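Local coordinates for probable transcriptional regulator, ArsR family protein (Rhodococcus sp. RHA1, PDB 3F6O) that probably binds DNA and regulates transcription as a dimeric winged helix-turn-helix protein of the ArsR family, at residues G10-L24 and F48-I61. Sequence-based numbering, arbitrary orientation.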
loop_
_atom_site.group_PDB
_atom_site.type_symbol
_atom_site.label_atom_id
_atom_site.label_comp_id
_atom_site.label_asym_id
_atom_site.label_seq_id
_atom_site.Cartn_x
_atom_site.Cartn_y
_atom_site.Cartn_z
ATOM N N GLY A 10 -2.439 -0.038 -8.182
ATOM C CA GLY A 10 -1.601 -1.205 -8.428
ATOM C C GLY A 10 -0.314 -1.204 -7.610
ATOM O O GLY A 10 0.191 -2.252 -7.238
ATOM N N ILE A 11 0.239 -0.022 -7.377
ATOM C CA ILE A 11 1.449 0.125 -6.552
ATOM C C ILE A 11 1.185 -0.399 -5.136
ATOM O O ILE A 11 1.952 -1.185 -4.597
ATOM C CB ILE A 11 1.936 1.598 -6.573
ATOM C CG1 ILE A 11 2.675 1.883 -7.901
ATOM C CG2 ILE A 11 2.837 1.938 -5.361
ATOM C CD1 ILE A 11 2.933 3.358 -8.097
ATOM N N PHE A 12 0.083 0.031 -4.540
ATOM C CA PHE A 12 -0.251 -0.449 -3.213
ATOM C C PHE A 12 -0.710 -1.918 -3.208
ATOM O O PHE A 12 -0.342 -2.657 -2.312
ATOM C CB PHE A 12 -1.293 0.452 -2.567
ATOM C CG PHE A 12 -0.752 1.752 -2.095
ATOM C CD1 PHE A 12 0.267 1.793 -1.146
ATOM C CD2 PHE A 12 -1.310 2.937 -2.535
ATOM C CE1 PHE A 12 0.742 3.022 -0.697
ATOM C CE2 PHE A 12 -0.845 4.177 -2.072
ATOM C CZ PHE A 12 0.183 4.210 -1.153
ATOM N N GLN A 13 -1.462 -2.359 -4.222
ATOM C CA GLN A 13 -1.843 -3.779 -4.291
ATOM C C GLN A 13 -0.626 -4.712 -4.326
ATOM O O GLN A 13 -0.646 -5.819 -3.756
ATOM C CB GLN A 13 -2.741 -4.032 -5.517
ATOM C CG GLN A 13 -3.302 -5.446 -5.583
ATOM C CD GLN A 13 -4.276 -5.750 -4.477
ATOM O OE1 GLN A 13 -5.370 -5.203 -4.441
ATOM N NE2 GLN A 13 -3.888 -6.644 -3.560
ATOM N N ALA A 14 0.433 -4.260 -4.993
ATOM C CA ALA A 14 1.654 -5.036 -5.093
ATOM C C ALA A 14 2.241 -5.272 -3.707
ATOM O O ALA A 14 2.696 -6.374 -3.410
ATOM C CB ALA A 14 2.661 -4.367 -6.016
ATOM N N LEU A 15 2.209 -4.244 -2.867
ATOM C CA LEU A 15 2.752 -4.334 -1.504
ATOM C C LEU A 15 1.881 -5.121 -0.508
ATOM O O LEU A 15 2.326 -5.416 0.609
ATOM C CB LEU A 15 3.006 -2.915 -0.941
ATOM C CG LEU A 15 4.045 -2.071 -1.659
ATOM C CD1 LEU A 15 4.283 -0.719 -0.937
ATOM C CD2 LEU A 15 5.355 -2.830 -1.840
ATOM N N ALA A 16 0.647 -5.460 -0.903
ATOM C CA ALA A 16 -0.264 -6.183 -0.007
ATOM C C ALA A 16 0.136 -7.650 0.220
ATOM O O ALA A 16 -0.348 -8.291 1.151
ATOM C CB ALA A 16 -1.699 -6.072 -0.531
ATOM N N ASP A 17 1.010 -8.184 -0.627
ATOM C CA ASP A 17 1.445 -9.589 -0.554
ATOM C C ASP A 17 2.824 -9.720 0.095
ATOM O O ASP A 17 3.777 -9.007 -0.280
ATOM C CB ASP A 17 1.449 -10.206 -1.956
ATOM C CG ASP A 17 1.829 -11.667 -1.955
ATOM O OD1 ASP A 17 0.941 -12.507 -1.733
ATOM O OD2 ASP A 17 3.020 -11.994 -2.178
ATOM N N PRO A 18 2.945 -10.643 1.064
ATOM C CA PRO A 18 4.210 -10.792 1.770
ATOM C C PRO A 18 5.360 -11.361 0.915
ATOM O O PRO A 18 6.538 -11.028 1.168
ATOM C CB PRO A 18 3.857 -11.773 2.924
ATOM C CG PRO A 18 2.703 -12.569 2.402
ATOM C CD PRO A 18 1.910 -11.595 1.552
ATOM N N THR A 19 5.039 -12.218 -0.053
ATOM C CA THR A 19 6.049 -12.722 -0.985
ATOM C C THR A 19 6.648 -11.573 -1.800
ATOM O O THR A 19 7.883 -11.462 -1.963
ATOM C CB THR A 19 5.485 -13.777 -1.959
ATOM O OG1 THR A 19 4.944 -14.873 -1.214
ATOM C CG2 THR A 19 6.619 -14.310 -2.870
ATOM N N ARG A 20 5.764 -10.734 -2.333
ATOM C CA ARG A 20 6.199 -9.586 -3.117
ATOM C C ARG A 20 7.017 -8.616 -2.279
ATOM O O ARG A 20 8.035 -8.122 -2.745
ATOM C CB ARG A 20 5.008 -8.899 -3.787
ATOM C CG ARG A 20 4.359 -9.798 -4.840
ATOM C CD ARG A 20 3.411 -9.001 -5.720
ATOM N NE ARG A 20 2.161 -8.535 -5.081
ATOM C CZ ARG A 20 0.963 -9.122 -5.185
ATOM N NH1 ARG A 20 0.839 -10.313 -5.782
ATOM N NH2 ARG A 20 -0.128 -8.535 -4.664
ATOM N N ARG A 21 6.582 -8.336 -1.042
ATOM C CA ARG A 21 7.385 -7.460 -0.162
ATOM C C ARG A 21 8.765 -8.069 0.101
ATOM O O ARG A 21 9.767 -7.341 0.099
ATOM C CB ARG A 21 6.671 -7.133 1.162
ATOM C CG ARG A 21 5.446 -6.202 1.013
ATOM C CD ARG A 21 4.973 -5.648 2.375
ATOM N NE ARG A 21 4.871 -6.710 3.387
ATOM C CZ ARG A 21 3.795 -7.461 3.561
ATOM N NH1 ARG A 21 2.715 -7.241 2.817
ATOM N NH2 ARG A 21 3.771 -8.413 4.500
ATOM N N ALA A 22 8.824 -9.396 0.283
ATOM C CA ALA A 22 10.107 -10.098 0.506
ATOM C C ALA A 22 11.058 -10.027 -0.693
ATOM O O ALA A 22 12.300 -9.870 -0.568
ATOM C CB ALA A 22 9.854 -11.557 0.880
ATOM N N VAL A 23 10.482 -10.200 -1.870
ATOM C CA VAL A 23 11.246 -10.066 -3.114
ATOM C C VAL A 23 11.783 -8.660 -3.246
ATOM O O VAL A 23 12.942 -8.491 -3.620
ATOM C CB VAL A 23 10.374 -10.407 -4.319
ATOM C CG1 VAL A 23 11.047 -9.965 -5.634
ATOM C CG2 VAL A 23 10.009 -11.934 -4.350
ATOM N N LEU A 24 10.952 -7.653 -2.989
ATOM C CA LEU A 24 11.423 -6.267 -3.062
ATOM C C LEU A 24 12.560 -6.011 -2.041
ATOM O O LEU A 24 13.523 -5.316 -2.344
ATOM C CB LEU A 24 10.285 -5.268 -2.869
ATOM C CG LEU A 24 9.294 -5.194 -4.036
ATOM C CD1 LEU A 24 8.130 -4.273 -3.655
ATOM C CD2 LEU A 24 10.024 -4.753 -5.342
ATOM N N PHE A 48 4.882 -18.377 -8.397
ATOM C CA PHE A 48 5.893 -17.343 -8.139
ATOM C C PHE A 48 5.963 -16.332 -9.275
ATOM O O PHE A 48 6.068 -15.130 -9.034
ATOM C CB PHE A 48 7.270 -17.936 -7.875
ATOM C CG PHE A 48 8.297 -16.895 -7.429
ATOM C CD1 PHE A 48 8.208 -16.289 -6.170
ATOM C CD2 PHE A 48 9.326 -16.522 -8.278
ATOM C CE1 PHE A 48 9.172 -15.309 -5.751
ATOM C CE2 PHE A 48 10.283 -15.554 -7.881
ATOM C CZ PHE A 48 10.201 -14.965 -6.607
ATOM N N MET A 49 5.884 -16.826 -10.505
ATOM C CA MET A 49 5.857 -15.965 -11.680
ATOM C C MET A 49 4.703 -14.960 -11.674
ATOM O O MET A 49 4.839 -13.865 -12.186
ATOM C CB MET A 49 5.902 -16.794 -12.972
ATOM C CG MET A 49 7.277 -17.463 -13.270
ATOM S SD MET A 49 8.711 -16.365 -13.173
ATOM C CE MET A 49 8.242 -15.062 -14.293
ATOM N N LYS A 50 3.575 -15.332 -11.079
ATOM C CA LYS A 50 2.456 -14.390 -10.906
ATOM C C LYS A 50 2.875 -13.177 -10.070
ATOM O O LYS A 50 2.527 -12.041 -10.387
ATOM C CB LYS A 50 1.261 -15.099 -10.267
ATOM C CG LYS A 50 0.284 -15.621 -11.283
ATOM C CD LYS A 50 -0.258 -16.972 -10.899
ATOM C CE LYS A 50 -1.373 -16.912 -9.903
ATOM N NZ LYS A 50 -2.057 -18.255 -9.943
ATOM N N HIS A 51 3.661 -13.422 -9.037
ATOM C CA HIS A 51 4.193 -12.316 -8.217
ATOM C C HIS A 51 5.219 -11.457 -8.961
ATOM O O HIS A 51 5.168 -10.231 -8.925
ATOM C CB HIS A 51 4.777 -12.851 -6.912
ATOM C CG HIS A 51 3.752 -13.474 -6.025
ATOM N ND1 HIS A 51 2.628 -12.795 -5.620
ATOM C CD2 HIS A 51 3.665 -14.710 -5.479
ATOM C CE1 HIS A 51 1.891 -13.583 -4.852
ATOM N NE2 HIS A 51 2.501 -14.751 -4.748
ATOM N N ILE A 52 6.150 -12.105 -9.633
ATOM C CA ILE A 52 7.118 -11.383 -10.444
ATOM C C ILE A 52 6.399 -10.488 -11.502
ATOM O O ILE A 52 6.702 -9.299 -11.667
ATOM C CB ILE A 52 8.082 -12.388 -11.127
ATOM C CG1 ILE A 52 8.970 -13.075 -10.066
ATOM C CG2 ILE A 52 8.943 -11.694 -12.199
ATOM C CD1 ILE A 52 9.916 -12.120 -9.290
ATOM N N HIS A 53 5.438 -11.078 -12.206
ATOM C CA HIS A 53 4.705 -10.347 -13.239
ATOM C C HIS A 53 3.925 -9.168 -12.660
ATOM O O HIS A 53 3.867 -8.090 -13.250
ATOM C CB HIS A 53 3.766 -11.294 -13.995
ATOM C CG HIS A 53 4.491 -12.227 -14.913
ATOM N ND1 HIS A 53 4.181 -13.567 -15.012
ATOM C CD2 HIS A 53 5.535 -12.019 -15.755
ATOM C CE1 HIS A 53 4.993 -14.147 -15.881
ATOM N NE2 HIS A 53 5.823 -13.230 -16.347
ATOM N N PHE A 54 3.329 -9.383 -11.494
ATOM C CA PHE A 54 2.562 -8.323 -10.849
ATOM C C PHE A 54 3.504 -7.179 -10.474
ATOM O O PHE A 54 3.182 -6.005 -10.696
ATOM C CB PHE A 54 1.786 -8.855 -9.631
ATOM C CG PHE A 54 0.708 -7.914 -9.171
ATOM C CD1 PHE A 54 -0.620 -8.158 -9.477
ATOM C CD2 PHE A 54 1.026 -6.738 -8.500
ATOM C CE1 PHE A 54 -1.609 -7.257 -9.071
ATOM C CE2 PHE A 54 0.034 -5.835 -8.103
ATOM C CZ PHE A 54 -1.256 -6.085 -8.398
ATOM N N LEU A 55 4.680 -7.525 -9.921
ATOM C CA LEU A 55 5.720 -6.529 -9.581
ATOM C C LEU A 55 6.176 -5.724 -10.806
ATOM O O LEU A 55 6.350 -4.500 -10.747
ATOM C CB LEU A 55 6.948 -7.208 -8.910
ATOM C CG LEU A 55 6.738 -7.591 -7.420
ATOM C CD1 LEU A 55 7.995 -8.286 -6.823
ATOM C CD2 LEU A 55 6.345 -6.339 -6.585
ATOM N N GLU A 56 6.344 -6.405 -11.928
ATOM C CA GLU A 56 6.775 -5.706 -13.131
ATOM C C GLU A 56 5.641 -4.819 -13.676
ATOM O O GLU A 56 5.862 -3.651 -13.974
ATOM C CB GLU A 56 7.322 -6.661 -14.203
ATOM C CG GLU A 56 8.067 -5.836 -15.310
ATOM C CD GLU A 56 9.002 -6.644 -16.219
ATOM O OE1 GLU A 56 8.881 -7.901 -16.276
ATOM O OE2 GLU A 56 9.856 -5.982 -16.895
ATOM N N ASP A 57 4.439 -5.369 -13.760
ATOM C CA ASP A 57 3.299 -4.623 -14.296
ATOM C C ASP A 57 2.981 -3.385 -13.485
ATOM O O ASP A 57 2.620 -2.368 -14.040
ATOM C CB ASP A 57 2.055 -5.506 -14.409
ATOM C CG ASP A 57 2.164 -6.508 -15.537
ATOM O OD1 ASP A 57 2.993 -6.319 -16.455
ATOM O OD2 ASP A 57 1.415 -7.501 -15.496
ATOM N N SER A 58 3.109 -3.476 -12.160
ATOM C CA SER A 58 2.872 -2.328 -11.301
ATOM C C SER A 58 4.066 -1.343 -11.204
ATOM O O SER A 58 3.965 -0.298 -10.536
ATOM C CB SER A 58 2.415 -2.807 -9.914
ATOM O OG SER A 58 3.397 -3.645 -9.322
ATOM N N GLY A 59 5.177 -1.646 -11.873
ATOM C CA GLY A 59 6.326 -0.715 -11.947
ATOM C C GLY A 59 7.389 -0.859 -10.860
ATOM O O GLY A 59 8.340 -0.089 -10.825
ATOM N N TRP A 60 7.220 -1.832 -9.951
ATOM C CA TRP A 60 8.167 -2.026 -8.820
ATOM C C TRP A 60 9.510 -2.629 -9.256
ATOM O O TRP A 60 10.529 -2.385 -8.613
ATOM C CB TRP A 60 7.538 -2.927 -7.724
ATOM C CG TRP A 60 6.611 -2.186 -6.817
ATOM C CD1 TRP A 60 5.255 -2.196 -6.846
ATOM C CD2 TRP A 60 6.987 -1.278 -5.772
ATOM N NE1 TRP A 60 4.750 -1.364 -5.849
ATOM C CE2 TRP A 60 5.802 -0.786 -5.192
ATOM C CE3 TRP A 60 8.223 -0.845 -5.260
ATOM C CZ2 TRP A 60 5.808 0.112 -4.113
ATOM C CZ3 TRP A 60 8.218 0.041 -4.185
ATOM C CH2 TRP A 60 7.028 0.525 -3.649
ATOM N N ILE A 61 9.505 -3.452 -10.305
ATOM C CA ILE A 61 10.738 -4.073 -10.807
ATOM C C ILE A 61 10.784 -4.012 -12.335
ATOM O O ILE A 61 9.754 -3.799 -12.979
ATOM C CB ILE A 61 10.956 -5.569 -10.339
ATOM C CG1 ILE A 61 10.003 -6.517 -11.100
ATOM C CG2 ILE A 61 10.855 -5.689 -8.794
ATOM C CD1 ILE A 61 10.109 -8.027 -10.763
#
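Arg20 spreads its guanidinium flat over one face of the Phe54 ring, the planes 15° apart and CZ 4.4 Å from the ring centroid, a cation-pi stack. The CB of Asp17 covers the opposite face. A bend at chi3 (-70°) turns the group back toward the end of helix 5-15, where NE donates to Ala14 O (2.8 Å) on a lone pair and NH2 to Gln13 O (2.9 Å) from above the carbonyl plane; NH1 adds a weak bond to His51 ND1 at the imidazole edge. Over one face of that imidazole lie the Asp17 carboxylate and Thr19 CB, and Asp17 OD2 also caps helix 18-28 through Arg20 N (3.0 Å). At the far end, Trp60 NE1 donates in its ring plane to Ile11 O (3.1 Å, 160°), while Leu15 CD2 and Leu24 CD1 press on one face of the indole. With an alanine here, Ile11 O would probably lose this donor and a gap would open beneath Leu15 and Leu24. Between these ends Leu55 fits as a knob among Ala14, Arg20, Val23 and Leu24. Arg20 thus ties the interhelical turn to itself, while its stack and apolar packing mainly hold helix 45-57, the probable recognition helix.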